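Local coordinates for beta-glucosidase (Saccharopolyspora erythraea D, PDB 5M6G), which probably hydrolyses terminal, non-reducing beta-D-glucosyl residues with release of beta-D-glucose, as a two-domain member of glycosyl hydrolase family 3, at residues A[147-152]-A[406-411]; A[467-472]-A[568-573]. One frame throughout, in Å; residues are numbered along the deposited sequence.

In the fold
From the N terminus, the chain first builds the TIM-barrel-like part of the molecule, in which 147-152 lies on helix 146-152. After 253 further residues it returns through helix 399-412, and 406-411 closes contact 1 just before strand 414-418 enters the mixed sheet. Contact 2 opens later and closes a shorter loop of 95 residues, bringing 568-573 onto 467-472 within the C-terminal family region. The two loops follow in series, neither enclosing the other. In space they meet along helix 399-412: V409 packs on G568 and V569, while R406 and R410 both form salt bridges with D571. Barrel part, connecting helix and C-terminal helices are thus joined in a row.

Contact 1 (A[147-152]-A[406-411]); sequences IGLGAT and RQAVRE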
ATOM      1  N   ILE A 147       2.223   5.107  -6.632  1.00 12.64           N
ATOM      2  CA  ILE A 147       2.866   6.198  -7.367  1.00  9.85           C
ATOM      3  C   ILE A 147       2.383   6.216  -8.817  1.00 12.54           C
ATOM      4  O   ILE A 147       2.017   7.272  -9.347  1.00 10.34           O
ATOM      5  CB  ILE A 147       4.405   6.117  -7.253  1.00  9.65           C
ATOM      6  CG1 ILE A 147       5.065   7.297  -7.980  1.00 11.44           C
ATOM      7  CG2 ILE A 147       4.961   4.792  -7.809  1.00 10.08           C
ATOM      8  CD1 ILE A 147       6.572   7.376  -7.788  1.00 15.45           C
ATOM      9  N   GLY A 148       2.303   5.041  -9.458  1.00  9.29           N
ATOM     10  CA  GLY A 148       1.747   4.983 -10.803  1.00 12.46           C
ATOM     11  C   GLY A 148       0.274   5.341 -10.845  1.00 11.91           C
ATOM     12  O   GLY A 148      -0.184   6.012 -11.774  1.00 10.79           O
ATOM     13  N   LEU A 149      -0.492   4.906  -9.833  1.00 10.91           N
ATOM     14  CA  LEU A 149      -1.887   5.324  -9.741  1.00 10.00           C
ATOM     15  C   LEU A 149      -2.002   6.844  -9.645  1.00 12.31           C
ATOM     16  O   LEU A 149      -2.892   7.443 -10.258  1.00 11.37           O
ATOM     17  CB  LEU A 149      -2.564   4.648  -8.548  1.00  9.57           C
ATOM     18  CG  LEU A 149      -2.636   3.112  -8.646  1.00 10.15           C
ATOM     19  CD1 LEU A 149      -3.492   2.513  -7.492  1.00 12.12           C
ATOM     20  CD2 LEU A 149      -3.161   2.627 -10.030  1.00  9.92           C
ATOM     21  N   GLY A 150      -1.112   7.486  -8.883  1.00 10.96           N
ATOM     22  CA  GLY A 150      -1.118   8.942  -8.838  1.00 11.48           C
ATOM     23  C   GLY A 150      -0.821   9.545 -10.195  1.00 13.25           C
ATOM     24  O   GLY A 150      -1.411  10.556 -10.585  1.00 13.16           O
ATOM     25  N   ALA A 151       0.086   8.915 -10.943  1.00 10.30           N
ATOM     26  CA  ALA A 151       0.409   9.370 -12.294  1.00 13.53           C
ATOM     27  C   ALA A 151      -0.786   9.301 -13.234  1.00 13.72           C
ATOM     28  O   ALA A 151      -0.838  10.070 -14.198  1.00 16.67           O
ATOM     29  CB  ALA A 151       1.571   8.549 -12.852  1.00 14.60           C
ATOM     30  N   THR A 152      -1.768   8.431 -12.966  1.00 13.95           N
ATOM     31  CA  THR A 152      -2.937   8.381 -13.845  1.00 15.84           C
ATOM     32  C   THR A 152      -3.769   9.647 -13.766  1.00 15.95           C
ATOM     33  O   THR A 152      -4.502   9.946 -14.715  1.00 15.64           O
ATOM     34  CB  THR A 152      -3.856   7.206 -13.499  1.00 16.64           C
ATOM     35  OG1 THR A 152      -4.512   7.483 -12.250  1.00 14.40           O
ATOM     36  CG2 THR A 152      -3.074   5.904 -13.406  1.00 10.75           C
ATOM     37  N   ARG A 406      -5.053  -3.677 -16.027  1.00 13.92           N
ATOM     38  CA  ARG A 406      -4.406  -3.302 -17.279  1.00 12.84           C
ATOM     39  C   ARG A 406      -4.709  -1.855 -17.649  1.00 16.32           C
ATOM     40  O   ARG A 406      -3.840  -1.138 -18.170  1.00 14.23           O
ATOM     41  CB  ARG A 406      -4.871  -4.257 -18.384  1.00 18.93           C
ATOM     42  CG  ARG A 406      -4.175  -4.072 -19.721  1.00 19.57           C
ATOM     43  CD  ARG A 406      -4.692  -5.078 -20.741  1.00 19.77           C
ATOM     44  NE  ARG A 406      -4.095  -4.848 -22.058  1.00 27.43           N
ATOM     45  CZ  ARG A 406      -4.431  -5.514 -23.160  1.00 30.81           C
ATOM     46  NH1 ARG A 406      -5.363  -6.448 -23.103  1.00 22.23           N
ATOM     47  NH2 ARG A 406      -3.848  -5.236 -24.322  1.00 28.75           N
ATOM     48  N   GLN A 407      -5.942  -1.411 -17.412  1.00 13.95           N
ATOM     49  CA  GLN A 407      -6.268  -0.025 -17.707  1.00 18.73           C
ATOM     50  C   GLN A 407      -5.478   0.914 -16.800  1.00 16.55           C
ATOM     51  O   GLN A 407      -5.022   1.977 -17.239  1.00 14.04           O
ATOM     52  CB  GLN A 407      -7.782   0.197 -17.582  1.00 15.36           C
ATOM     53  CG  GLN A 407      -8.237   1.630 -17.912  1.00 18.39           C
ATOM     54  CD  GLN A 407      -7.995   2.014 -19.371  1.00 26.26           C
ATOM     55  OE1 GLN A 407      -7.935   1.152 -20.252  1.00 29.03           O
ATOM     56  NE2 GLN A 407      -7.860   3.313 -19.629  1.00 19.46           N
ATOM     57  N   ALA A 408      -5.254   0.508 -15.545  1.00 15.72           N
ATOM     58  CA  ALA A 408      -4.443   1.322 -14.643  1.00 15.74           C
ATOM     59  C   ALA A 408      -2.980   1.325 -15.072  1.00 16.12           C
ATOM     60  O   ALA A 408      -2.308   2.360 -14.995  1.00 11.37           O
ATOM     61  CB  ALA A 408      -4.580   0.815 -13.206  1.00 12.23           C
ATOM     62  N   VAL A 409      -2.465   0.175 -15.528  1.00 14.27           N
ATOM     63  CA  VAL A 409      -1.114   0.144 -16.083  1.00 13.51           C
ATOM     64  C   VAL A 409      -0.987   1.158 -17.213  1.00 15.29           C
ATOM     65  O   VAL A 409      -0.077   2.000 -17.214  1.00 15.51           O
ATOM     66  CB  VAL A 409      -0.756  -1.275 -16.564  1.00 15.57           C
ATOM     67  CG1 VAL A 409       0.607  -1.254 -17.289  1.00 12.05           C
ATOM     68  CG2 VAL A 409      -0.752  -2.254 -15.390  1.00 14.31           C
ATOM     69  N   ARG A 410      -1.908   1.099 -18.182  1.00 17.19           N
ATOM     70  CA  ARG A 410      -1.904   2.024 -19.317  1.00 18.27           C
ATOM     71  C   ARG A 410      -1.825   3.469 -18.851  1.00 17.19           C
ATOM     72  O   ARG A 410      -0.943   4.230 -19.262  1.00 15.22           O
ATOM     73  CB  ARG A 410      -3.172   1.849 -20.157  1.00 18.38           C
ATOM     74  CG  ARG A 410      -3.231   0.652 -21.036  1.00 23.23           C
ATOM     75  CD  ARG A 410      -4.643   0.491 -21.574  1.00 20.04           C
ATOM     76  NE  ARG A 410      -4.865  -0.867 -22.049  1.00 31.94           N
ATOM     77  CZ  ARG A 410      -6.008  -1.526 -21.907  1.00 30.90           C
ATOM     78  NH1 ARG A 410      -7.038  -0.951 -21.296  1.00 29.42           N
ATOM     79  NH2 ARG A 410      -6.120  -2.762 -22.373  1.00 36.51           N
ATOM     80  N   GLU A 411      -2.771   3.866 -18.001  1.00 15.03           N
ATOM     81  CA  GLU A 411      -2.888   5.265 -17.630  1.00 14.92           C
ATOM     82  C   GLU A 411      -1.752   5.723 -16.726  1.00 12.80           C
ATOM     83  O   GLU A 411      -1.503   6.928 -16.635  1.00 14.08           O
ATOM     84  CB  GLU A 411      -4.249   5.507 -16.964  1.00 15.31           C
ATOM     85  CG  GLU A 411      -5.428   5.268 -17.915  1.00 17.29           C
ATOM     86  CD  GLU A 411      -6.779   5.627 -17.301  1.00 25.40           C
ATOM     87  OE1 GLU A 411      -6.844   6.575 -16.488  1.00 21.07           O
ATOM     88  OE2 GLU A 411      -7.778   4.956 -17.640  1.00 22.02           O
TER
HETATM   89  O   HOH W   1      -5.420   8.916 -17.098  1.00 26.37           O
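The carbonyl oxygen L149 O is gripped twice by T152, once by its amide N and once by its hydroxyl, the T152 OG1 to L149 O bond being 2.6 Å long and in the carbonyl plane. This local bond fixes the side chain that enters a helix-helix packing between helix 146-152 of the TIM-barrel-like part and helix 399-412, which leads into the C-terminal sheet; the short axes cross at 72°. OG1 stands between the backbone N and the carbonyl carbon (chi1 71°), the rotation that turns it back onto its own helix and sends the methyl CG2 across to E411, where it packs over the carbonyl, 3.6 Å from E411 C, and against E411 CB. Beside it, T152 CA directs its hydrogen at E411 O, a CA-H...O contact with 3.5 Å between the heavy atoms. A threonine suits this place because one branch serves the helix and the other the interface. With a valine in its place the hydroxyl is gone, and L149 O would probably lose a donor while N154 N would lose the acceptor it finds in OG1. One turn back, L149 leaves its backbone facing away from the partner helix, yet its tip comes round so that CD2 meets A408 CB at 3.9 Å; the alanine methyl gives the leucine a small apolar seat, and L157 and I161 of helix 155-170 also touch A408. E411, partly exposed, supplies the polar part of the contact, through a water. Its chain is extended beyond CG, and Q407 NE2, nearly in line, donates to the anti lone pair of OE2 at 2.6 Å. The other oxygen, OE1, accepts from N154 ND2 and from a water that bridges the helices, donating to E411 OE1 at 2.8 Å and to T152 O at 2.8 Å.

Contact 2 (A[467-472]-A[568-573]); sequences EGIRAA and GVADVL
A570 presses its methyl group onto the backbone of G468, with A570 CB 3.3 Å from G468 O and 3.5 Å from G468 C. The axes of segments 467-472 and 568-573 approach to 8.0 Å and cross at -47°, a closeness made possible by small residues: the CA atoms of I469 and A570 come within 5.2 Å. Glycine suits position 468 because a CB there would point at the partner helix and stand only 3.6 Å from A570 CB. The carbonyl oxygen beneath the methyl is still used inside its own helix, where G468 O accepts the amide of A472. One turn on, A472 also faces the partner, and its CB meets A570 CB at 4.0 Å, so the same methyl rests against the glycine backbone and against a second alanine.

Longer apolar chains close another part of the interface. I469 holds CG1 anti to its carbonyl carbon (chi1 -67°) and runs on extended to CD1, which brings that terminal methyl within 4.2 Å of L573 CD1. I469 CG1 lies against the same leucine methyl and is also 4.3 Å from A570 CB. Such apolar chains suit a place where no hydrogen bond crosses between the segments and packing alone joins them.

Both helices belong to the alpha/beta C-terminal part. Helix 567-573 lies against strand 555-560, with L573 and V572 on L557 and V569 on S559, while R470 of helix 465-472 reaches V478 and Y480 on strand 478-480, at the edge of the same mixed sheet.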
ATOM      1  N   GLU A 467       6.222 -10.262 -22.568  1.00 12.21           N
ATOM      2  CA  GLU A 467       5.123 -11.031 -23.137  1.00 13.92           C
ATOM      3  C   GLU A 467       4.087 -10.113 -23.767  1.00 12.71           C
ATOM      4  O   GLU A 467       3.535 -10.425 -24.832  1.00 13.08           O
ATOM      5  CB  GLU A 467       4.502 -11.919 -22.060  1.00 15.14           C
ATOM      6  CG  GLU A 467       5.436 -13.039 -21.615  1.00 13.09           C
ATOM      7  CD  GLU A 467       4.915 -13.782 -20.402  1.00 20.76           C
ATOM      8  OE1 GLU A 467       4.073 -13.213 -19.672  1.00 15.83           O
ATOM      9  OE2 GLU A 467       5.341 -14.939 -20.191  1.00 15.95           O
ATOM     10  N   GLY A 468       3.830  -8.965 -23.140  1.00 12.14           N
ATOM     11  CA  GLY A 468       2.960  -7.979 -23.758  1.00  9.29           C
ATOM     12  C   GLY A 468       3.526  -7.432 -25.056  1.00 12.70           C
ATOM     13  O   GLY A 468       2.787  -7.197 -26.012  1.00 16.09           O
ATOM     14  N   ILE A 469       4.844  -7.221 -25.109  1.00 14.55           N
ATOM     15  CA  ILE A 469       5.465  -6.745 -26.349  1.00 11.22           C
ATOM     16  C   ILE A 469       5.323  -7.790 -27.450  1.00 13.85           C
ATOM     17  O   ILE A 469       4.971  -7.470 -28.594  1.00 15.05           O
ATOM     18  CB  ILE A 469       6.940  -6.374 -26.113  1.00 13.62           C
ATOM     19  CG1 ILE A 469       7.038  -5.146 -25.201  1.00 14.45           C
ATOM     20  CG2 ILE A 469       7.658  -6.093 -27.444  1.00 10.19           C
ATOM     21  CD1 ILE A 469       8.427  -4.912 -24.631  1.00 13.99           C
ATOM     22  N   ARG A 470       5.594  -9.057 -27.123  1.00 13.93           N
ATOM     23  CA  ARG A 470       5.449 -10.112 -28.124  1.00 16.98           C
ATOM     24  C   ARG A 470       4.032 -10.150 -28.682  1.00 17.44           C
ATOM     25  O   ARG A 470       3.838 -10.306 -29.895  1.00 15.52           O
ATOM     26  CB  ARG A 470       5.826 -11.470 -27.526  1.00 16.31           C
ATOM     27  CG  ARG A 470       7.314 -11.644 -27.171  1.00 14.35           C
ATOM     28  CD  ARG A 470       7.577 -13.064 -26.649  1.00 16.34           C
ATOM     29  NE  ARG A 470       8.995 -13.382 -26.468  1.00 14.90           N
ATOM     30  CZ  ARG A 470       9.520 -13.868 -25.347  1.00 23.53           C
ATOM     31  NH1 ARG A 470       8.749 -14.109 -24.281  1.00 23.04           N
ATOM     32  NH2 ARG A 470      10.821 -14.120 -25.286  1.00 22.72           N
ATOM     33  N   ALA A 471       3.026  -9.989 -27.812  1.00 15.07           N
ATOM     34  CA  ALA A 471       1.637 -10.100 -28.248  1.00 15.48           C
ATOM     35  C   ALA A 471       1.192  -8.862 -29.018  1.00 18.67           C
ATOM     36  O   ALA A 471       0.405  -8.966 -29.967  1.00 15.86           O
ATOM     37  CB  ALA A 471       0.723 -10.343 -27.046  1.00 18.18           C
ATOM     38  N   ALA A 472       1.668  -7.678 -28.617  1.00 15.36           N
ATOM     39  CA  ALA A 472       1.337  -6.461 -29.357  1.00 14.73           C
ATOM     40  C   ALA A 472       1.909  -6.520 -30.766  1.00 18.11           C
ATOM     41  O   ALA A 472       1.203  -6.271 -31.749  1.00 17.79           O
ATOM     42  CB  ALA A 472       1.858  -5.228 -28.612  1.00 14.72           C
ATOM     43  N   GLY A 568      -0.225  -3.820 -20.312  1.00 15.83           N
ATOM     44  CA  GLY A 568      -0.572  -2.407 -20.413  1.00 14.11           C
ATOM     45  C   GLY A 568       0.597  -1.520 -20.804  1.00 14.52           C
ATOM     46  O   GLY A 568       0.389  -0.432 -21.355  1.00 16.36           O
ATOM     47  N   VAL A 569       1.826  -1.966 -20.542  1.00 13.09           N
ATOM     48  CA  VAL A 569       2.998  -1.225 -20.991  1.00 12.32           C
ATOM     49  C   VAL A 569       3.093  -1.258 -22.509  1.00 16.06           C
ATOM     50  O   VAL A 569       3.309  -0.224 -23.155  1.00 14.62           O
ATOM     51  CB  VAL A 569       4.271  -1.784 -20.336  1.00 11.77           C
ATOM     52  CG1 VAL A 569       5.486  -1.012 -20.831  1.00 11.52           C
ATOM     53  CG2 VAL A 569       4.155  -1.692 -18.811  1.00 14.36           C
ATOM     54  N   ALA A 570       2.943  -2.450 -23.097  1.00 13.39           N
ATOM     55  CA  ALA A 570       2.961  -2.564 -24.552  1.00 13.90           C
ATOM     56  C   ALA A 570       1.824  -1.783 -25.182  1.00 13.24           C
ATOM     57  O   ALA A 570       1.978  -1.263 -26.290  1.00 15.94           O
ATOM     58  CB  ALA A 570       2.880  -4.031 -24.977  1.00 16.34           C
ATOM     59  N   ASP A 571       0.671  -1.706 -24.506  1.00 13.74           N
ATOM     60  CA  ASP A 571      -0.436  -0.905 -25.021  1.00 15.29           C
ATOM     61  C   ASP A 571       0.012   0.517 -25.335  1.00 19.79           C
ATOM     62  O   ASP A 571      -0.374   1.090 -26.364  1.00 16.95           O
ATOM     63  CB  ASP A 571      -1.584  -0.882 -24.017  1.00 18.11           C
ATOM     64  CG  ASP A 571      -2.293  -2.219 -23.908  1.00 21.81           C
ATOM     65  OD1 ASP A 571      -2.093  -3.081 -24.789  1.00 22.85           O
ATOM     66  OD2 ASP A 571      -3.049  -2.404 -22.931  1.00 20.69           O
ATOM     67  N   VAL A 572       0.841   1.097 -24.467  1.00 14.13           N
ATOM     68  CA  VAL A 572       1.318   2.459 -24.684  1.00 14.69           C
ATOM     69  C   VAL A 572       2.442   2.481 -25.715  1.00 14.71           C
ATOM     70  O   VAL A 572       2.444   3.311 -26.631  1.00 16.99           O
ATOM     71  CB  VAL A 572       1.755   3.075 -23.342  1.00 12.90           C
ATOM     72  CG1 VAL A 572       2.370   4.446 -23.546  1.00 14.45           C
ATOM     73  CG2 VAL A 572       0.561   3.151 -22.394  1.00 18.98           C
ATOM     74  N   LEU A 573       3.406   1.561 -25.583  1.00 11.97           N
ATOM     75  CA  LEU A 573       4.539   1.497 -26.505  1.00 15.33           C
ATOM     76  C   LEU A 573       4.095   1.403 -27.962  1.00 19.09           C
ATOM     77  O   LEU A 573       4.750   1.960 -28.853  1.00 14.94           O
ATOM     78  CB  LEU A 573       5.440   0.306 -26.152  1.00 16.49           C
ATOM     79  CG  LEU A 573       6.345   0.408 -24.910  1.00 16.73           C
ATOM     80  CD1 LEU A 573       7.004  -0.927 -24.632  1.00 13.73           C
ATOM     81  CD2 LEU A 573       7.404   1.514 -25.071  1.00 14.39           C
TER